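PDB 6ZYL: phytanoyl-CoA dioxygenase from Streptomyces malaysiense, which catalyses beta-hydroxylation of the peptide thioholgamide as a non-heme monooxygenase, probably dependent on iron and 2-oxoglutarate. Local coordinates for residues H142-T153 with R229-R240. Residues are numbered along the deposited sequence; the frame is centred on the assembly and turned at random.
Sequences HAARVWVALTDT and RFNFAIDYITPR. With TLA (L(+)-tartaric acid), chain B.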
loop_
_atom_site.group_PDB
_atom_site.type_symbol
_atom_site.label_atom_id
_atom_site.label_comp_id
_atom_site.label_asym_id
_atom_site.label_seq_id
_atom_site.Cartn_x
_atom_site.Cartn_y
_atom_site.Cartn_z
ATOM N N HIS A 142 13.894 -5.314 3.378
ATOM C CA HIS A 142 14.053 -4.237 2.408
ATOM C C HIS A 142 12.728 -3.788 1.802
ATOM O O HIS A 142 12.692 -3.321 0.659
ATOM C CB HIS A 142 15.015 -4.666 1.300
ATOM C CG HIS A 142 16.332 -5.170 1.806
ATOM N ND1 HIS A 142 17.216 -4.367 2.493
ATOM C CD2 HIS A 142 16.909 -6.393 1.736
ATOM C CE1 HIS A 142 18.285 -5.072 2.820
ATOM N NE2 HIS A 142 18.124 -6.304 2.371
ATOM N N ALA A 143 11.635 -3.893 2.552
ATOM C CA ALA A 143 10.354 -3.417 2.057
ATOM C C ALA A 143 9.495 -2.949 3.222
ATOM O O ALA A 143 9.677 -3.368 4.366
ATOM C CB ALA A 143 9.618 -4.498 1.259
ATOM N N ALA A 144 8.541 -2.077 2.903
ATOM C CA ALA A 144 7.588 -1.568 3.877
ATOM C C ALA A 144 6.394 -1.008 3.122
ATOM O O ALA A 144 6.549 -0.449 2.033
ATOM C CB ALA A 144 8.214 -0.488 4.767
ATOM N N ARG A 145 5.207 -1.175 3.695
ATOM C CA ARG A 145 3.985 -0.607 3.144
ATOM C C ARG A 145 3.597 0.614 3.968
ATOM O O ARG A 145 3.442 0.519 5.191
ATOM C CB ARG A 145 2.850 -1.630 3.136
ATOM C CG ARG A 145 1.519 -1.048 2.684
ATOM C CD ARG A 145 0.502 -2.134 2.371
ATOM N NE ARG A 145 0.825 -2.845 1.137
ATOM C CZ ARG A 145 0.020 -3.721 0.548
ATOM N NH1 ARG A 145 -1.162 -3.997 1.079
ATOM N NH2 ARG A 145 0.395 -4.321 -0.574
ATOM N N VAL A 146 3.446 1.753 3.300
ATOM C CA VAL A 146 2.996 2.990 3.930
ATOM C C VAL A 146 1.493 3.102 3.717
ATOM O O VAL A 146 1.021 3.158 2.576
ATOM C CB VAL A 146 3.734 4.212 3.361
ATOM C CG1 VAL A 146 3.193 5.493 3.985
ATOM C CG2 VAL A 146 5.232 4.080 3.600
ATOM N N TRP A 147 0.747 3.135 4.816
ATOM C CA TRP A 147 -0.715 3.122 4.830
ATOM C C TRP A 147 -1.169 4.525 5.215
ATOM O O TRP A 147 -1.208 4.871 6.399
ATOM C CB TRP A 147 -1.194 2.066 5.819
ATOM C CG TRP A 147 -2.629 1.664 5.757
ATOM C CD1 TRP A 147 -3.239 0.931 4.784
ATOM C CD2 TRP A 147 -3.625 1.927 6.750
ATOM N NE1 TRP A 147 -4.562 0.733 5.102
ATOM C CE2 TRP A 147 -4.824 1.337 6.304
ATOM C CE3 TRP A 147 -3.622 2.610 7.970
ATOM C CZ2 TRP A 147 -6.008 1.411 7.035
ATOM C CZ3 TRP A 147 -4.800 2.683 8.695
ATOM C CH2 TRP A 147 -5.975 2.087 8.225
ATOM N N VAL A 148 -1.501 5.330 4.211
ATOM C CA VAL A 148 -1.809 6.742 4.411
ATOM C C VAL A 148 -3.301 6.900 4.661
ATOM O O VAL A 148 -4.129 6.411 3.882
ATOM C CB VAL A 148 -1.366 7.581 3.202
ATOM C CG1 VAL A 148 -1.683 9.054 3.438
ATOM C CG2 VAL A 148 0.113 7.384 2.920
ATOM N N ALA A 149 -3.646 7.606 5.735
ATOM C CA ALA A 149 -5.036 7.871 6.087
ATOM C C ALA A 149 -5.506 9.119 5.347
ATOM O O ALA A 149 -5.054 10.231 5.639
ATOM C CB ALA A 149 -5.189 8.047 7.596
ATOM N N LEU A 150 -6.410 8.936 4.382
ATOM C CA LEU A 150 -7.027 10.079 3.720
ATOM C C LEU A 150 -8.214 10.602 4.516
ATOM O O LEU A 150 -8.506 11.801 4.469
ATOM C CB LEU A 150 -7.458 9.699 2.304
ATOM C CG LEU A 150 -6.328 9.313 1.348
ATOM C CD1 LEU A 150 -6.873 9.086 -0.060
ATOM C CD2 LEU A 150 -5.229 10.363 1.328
ATOM N N THR A 151 -8.910 9.719 5.227
ATOM C CA THR A 151 -9.830 10.075 6.296
ATOM C C THR A 151 -9.202 9.691 7.632
ATOM O O THR A 151 -8.213 8.957 7.689
ATOM C CB THR A 151 -11.178 9.358 6.140
ATOM O OG1 THR A 151 -10.972 7.940 6.186
ATOM C CG2 THR A 151 -11.853 9.737 4.834
ATOM N N ASP A 152 -9.791 10.188 8.719
ATOM C CA ASP A 152 -9.458 9.653 10.032
ATOM C C ASP A 152 -9.692 8.145 10.048
ATOM O O ASP A 152 -10.557 7.624 9.338
ATOM C CB ASP A 152 -10.311 10.305 11.122
ATOM C CG ASP A 152 -9.968 11.763 11.354
ATOM O OD1 ASP A 152 -8.821 12.171 11.072
ATOM O OD2 ASP A 152 -10.855 12.500 11.832
ATOM N N THR A 153 -8.918 7.433 10.861
ATOM C CA THR A 153 -9.190 6.034 11.168
ATOM C C THR A 153 -9.514 5.935 12.653
ATOM O O THR A 153 -8.741 6.408 13.493
ATOM C CB THR A 153 -8.017 5.120 10.800
ATOM O OG1 THR A 153 -6.863 5.462 11.575
ATOM C CG2 THR A 153 -7.703 5.241 9.311
ATOM N N ARG A 229 -14.277 5.218 4.899
ATOM C CA ARG A 229 -12.899 5.229 5.377
ATOM C C ARG A 229 -11.979 5.025 4.182
ATOM O O ARG A 229 -12.068 4.000 3.498
ATOM C CB ARG A 229 -12.693 4.136 6.425
ATOM C CG ARG A 229 -11.323 4.106 7.068
ATOM C CD ARG A 229 -10.814 2.674 7.169
ATOM N NE ARG A 229 -10.247 2.219 5.904
ATOM C CZ ARG A 229 -9.571 1.087 5.744
ATOM N NH1 ARG A 229 -9.372 0.276 6.773
ATOM N NH2 ARG A 229 -9.087 0.767 4.551
ATOM N N PHE A 230 -11.103 5.998 3.931
ATOM C CA PHE A 230 -10.252 6.007 2.745
ATOM C C PHE A 230 -8.793 5.917 3.167
ATOM O O PHE A 230 -8.305 6.778 3.907
ATOM C CB PHE A 230 -10.465 7.275 1.909
ATOM C CG PHE A 230 -11.754 7.301 1.145
ATOM C CD1 PHE A 230 -12.960 7.468 1.803
ATOM C CD2 PHE A 230 -11.760 7.176 -0.234
ATOM C CE1 PHE A 230 -14.148 7.496 1.102
ATOM C CE2 PHE A 230 -12.945 7.200 -0.941
ATOM C CZ PHE A 230 -14.143 7.361 -0.272
ATOM N N ASN A 231 -8.090 4.903 2.668
ATOM C CA ASN A 231 -6.668 4.742 2.930
ATOM C C ASN A 231 -5.939 4.440 1.629
ATOM O O ASN A 231 -6.445 3.708 0.773
ATOM C CB ASN A 231 -6.425 3.639 3.956
ATOM C CG ASN A 231 -6.957 4.006 5.331
ATOM O OD1 ASN A 231 -8.143 3.837 5.614
ATOM N ND2 ASN A 231 -6.083 4.528 6.184
ATOM N N PHE A 232 -4.755 5.028 1.489
ATOM C CA PHE A 232 -3.926 4.932 0.292
ATOM C C PHE A 232 -2.621 4.264 0.706
ATOM O O PHE A 232 -1.848 4.832 1.486
ATOM C CB PHE A 232 -3.699 6.321 -0.304
ATOM C CG PHE A 232 -2.799 6.337 -1.500
ATOM C CD1 PHE A 232 -3.203 5.781 -2.702
ATOM C CD2 PHE A 232 -1.551 6.931 -1.426
ATOM C CE1 PHE A 232 -2.370 5.805 -3.805
ATOM C CE2 PHE A 232 -0.714 6.957 -2.524
ATOM C CZ PHE A 232 -1.124 6.395 -3.715
ATOM N N ALA A 233 -2.387 3.056 0.200
ATOM C CA ALA A 233 -1.260 2.230 0.612
ATOM C C ALA A 233 -0.179 2.236 -0.459
ATOM O O ALA A 233 -0.469 2.129 -1.654
ATOM C CB ALA A 233 -1.710 0.794 0.886
ATOM N N ILE A 234 1.073 2.345 -0.020
ATOM C CA ILE A 234 2.217 2.471 -0.913
ATOM C C ILE A 234 3.249 1.434 -0.505
ATOM O O ILE A 234 3.701 1.424 0.645
ATOM C CB ILE A 234 2.841 3.876 -0.866
ATOM C CG1 ILE A 234 1.765 4.959 -0.881
ATOM C CG2 ILE A 234 3.803 4.069 -2.031
ATOM C CD1 ILE A 234 2.272 6.316 -0.403
ATOM N N ASP A 235 3.631 0.575 -1.443
ATOM C CA ASP A 235 4.683 -0.405 -1.208
ATOM C C ASP A 235 6.020 0.178 -1.645
ATOM O O ASP A 235 6.222 0.463 -2.831
ATOM C CB ASP A 235 4.396 -1.701 -1.959
ATOM C CG ASP A 235 3.276 -2.495 -1.331
ATOM O OD1 ASP A 235 3.225 -2.558 -0.085
ATOM O OD2 ASP A 235 2.440 -3.044 -2.078
ATOM N N TYR A 236 6.920 0.373 -0.687
ATOM C CA TYR A 236 8.273 0.834 -0.955
ATOM C C TYR A 236 9.237 -0.338 -0.833
ATOM O O TYR A 236 9.114 -1.165 0.075
ATOM C CB TYR A 236 8.677 1.951 0.010
ATOM C CG TYR A 236 7.966 3.262 -0.248
ATOM C CD1 TYR A 236 8.459 4.171 -1.174
ATOM C CD2 TYR A 236 6.799 3.586 0.432
ATOM C CE1 TYR A 236 7.809 5.373 -1.416
ATOM C CE2 TYR A 236 6.142 4.783 0.198
ATOM C CZ TYR A 236 6.653 5.672 -0.726
ATOM O OH TYR A 236 6.002 6.862 -0.960
ATOM N N ILE A 237 10.188 -0.408 -1.764
ATOM C CA ILE A 237 11.211 -1.444 -1.770
ATOM C C ILE A 237 12.552 -0.787 -2.066
ATOM O O ILE A 237 12.622 0.343 -2.551
ATOM C CB ILE A 237 10.931 -2.552 -2.813
ATOM C CG1 ILE A 237 10.942 -1.966 -4.228
ATOM C CG2 ILE A 237 9.606 -3.238 -2.533
ATOM C CD1 ILE A 237 10.848 -3.009 -5.335
ATOM N N THR A 238 13.618 -1.512 -1.770
ATOM C CA THR A 238 14.958 -1.168 -2.213
ATOM C C THR A 238 15.365 -2.069 -3.368
ATOM O O THR A 238 14.705 -3.072 -3.659
ATOM C CB THR A 238 15.958 -1.315 -1.063
ATOM O OG1 THR A 238 16.350 -2.688 -0.948
ATOM C CG2 THR A 238 15.354 -0.835 0.246
ATOM N N PRO A 239 16.465 -1.746 -4.054
ATOM C CA PRO A 239 16.933 -2.620 -5.145
ATOM C C PRO A 239 17.393 -3.995 -4.679
ATOM O O PRO A 239 17.721 -4.836 -5.526
ATOM C CB PRO A 239 18.097 -1.830 -5.768
ATOM C CG PRO A 239 17.920 -0.406 -5.285
ATOM C CD PRO A 239 17.276 -0.522 -3.926
ATOM N N ARG A 240 17.439 -4.250 -3.371
ATOM C CA ARG A 240 17.755 -5.581 -2.872
ATOM C C ARG A 240 16.544 -6.504 -2.861
ATOM O O ARG A 240 16.703 -7.708 -2.634
ATOM C CB ARG A 240 18.350 -5.490 -1.464
ATOM C CG ARG A 240 19.726 -4.838 -1.421
ATOM C CD ARG A 240 20.436 -5.088 -0.091
ATOM N NE ARG A 240 20.610 -6.513 0.188
ATOM C CZ ARG A 240 21.752 -7.175 0.043
ATOM N NH1 ARG A 240 22.844 -6.548 -0.375
ATOM N NH2 ARG A 240 21.804 -8.470 0.323
HETATM O O1 TLA B . -5.986 -6.184 4.502
HETATM O O11 TLA B . -6.179 -5.567 2.419
HETATM C C1 TLA B . -6.413 -5.375 3.641
HETATM C C2 TLA B . -7.207 -4.149 4.083
HETATM O O2 TLA B . -7.752 -3.513 2.961
HETATM C C3 TLA B . -6.256 -3.199 4.810
HETATM O O3 TLA B . -5.209 -2.841 3.952
HETATM C C4 TLA B . -7.044 -1.964 5.231
HETATM O O4 TLA B . -7.929 -2.061 6.122
HETATM O O41 TLA B . -6.810 -0.858 4.679
#
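Arg145 grips Asp235 side-on across the two antiparallel strands, NE giving OD1 a nearly straight bond of 2.7 Å (173°) and NH2 reaching the syn lone pair of OD2 at 2.8 Å. With CG anti to the backbone N (chi1 175°) and a bend at chi3, the arginine turns its guanidinium edge to the carboxylate; Ser111 also bonds OD2. A methionine in place of Arg145 would probably leave the buried Asp235 without its charged mate, held at OD2 by Ser111 alone. Backbone bonds pair Ala144 with Tyr236, Val146 with Ile234 and Val148 with Phe232. These are neighbouring central strands of the main sheet of a double-stranded beta-helix, the fold of the PhyH family. On the face bearing Arg145, the Asn231 amide stacks over the Trp147 indole, planes 9° apart, ND2 3.2 Å from CH2. Tartaric acid, probably from the crystallisation liquor, lies on this side, gripped by Arg229 NH1 and NH2, while Trp147 NE1 donates to its O41 (2.8 Å). The other face is mostly apolar: Val146 CG2 meets Tyr236 CD2 at 3.6 Å, both residues lie against helix 93-103, and the Tyr236 hydroxyl bonds Val90 O. At one end Thr151 OG1 accepts from Phe230 N (3.0 Å); at the other Arg240 CB sits over the His142 ring.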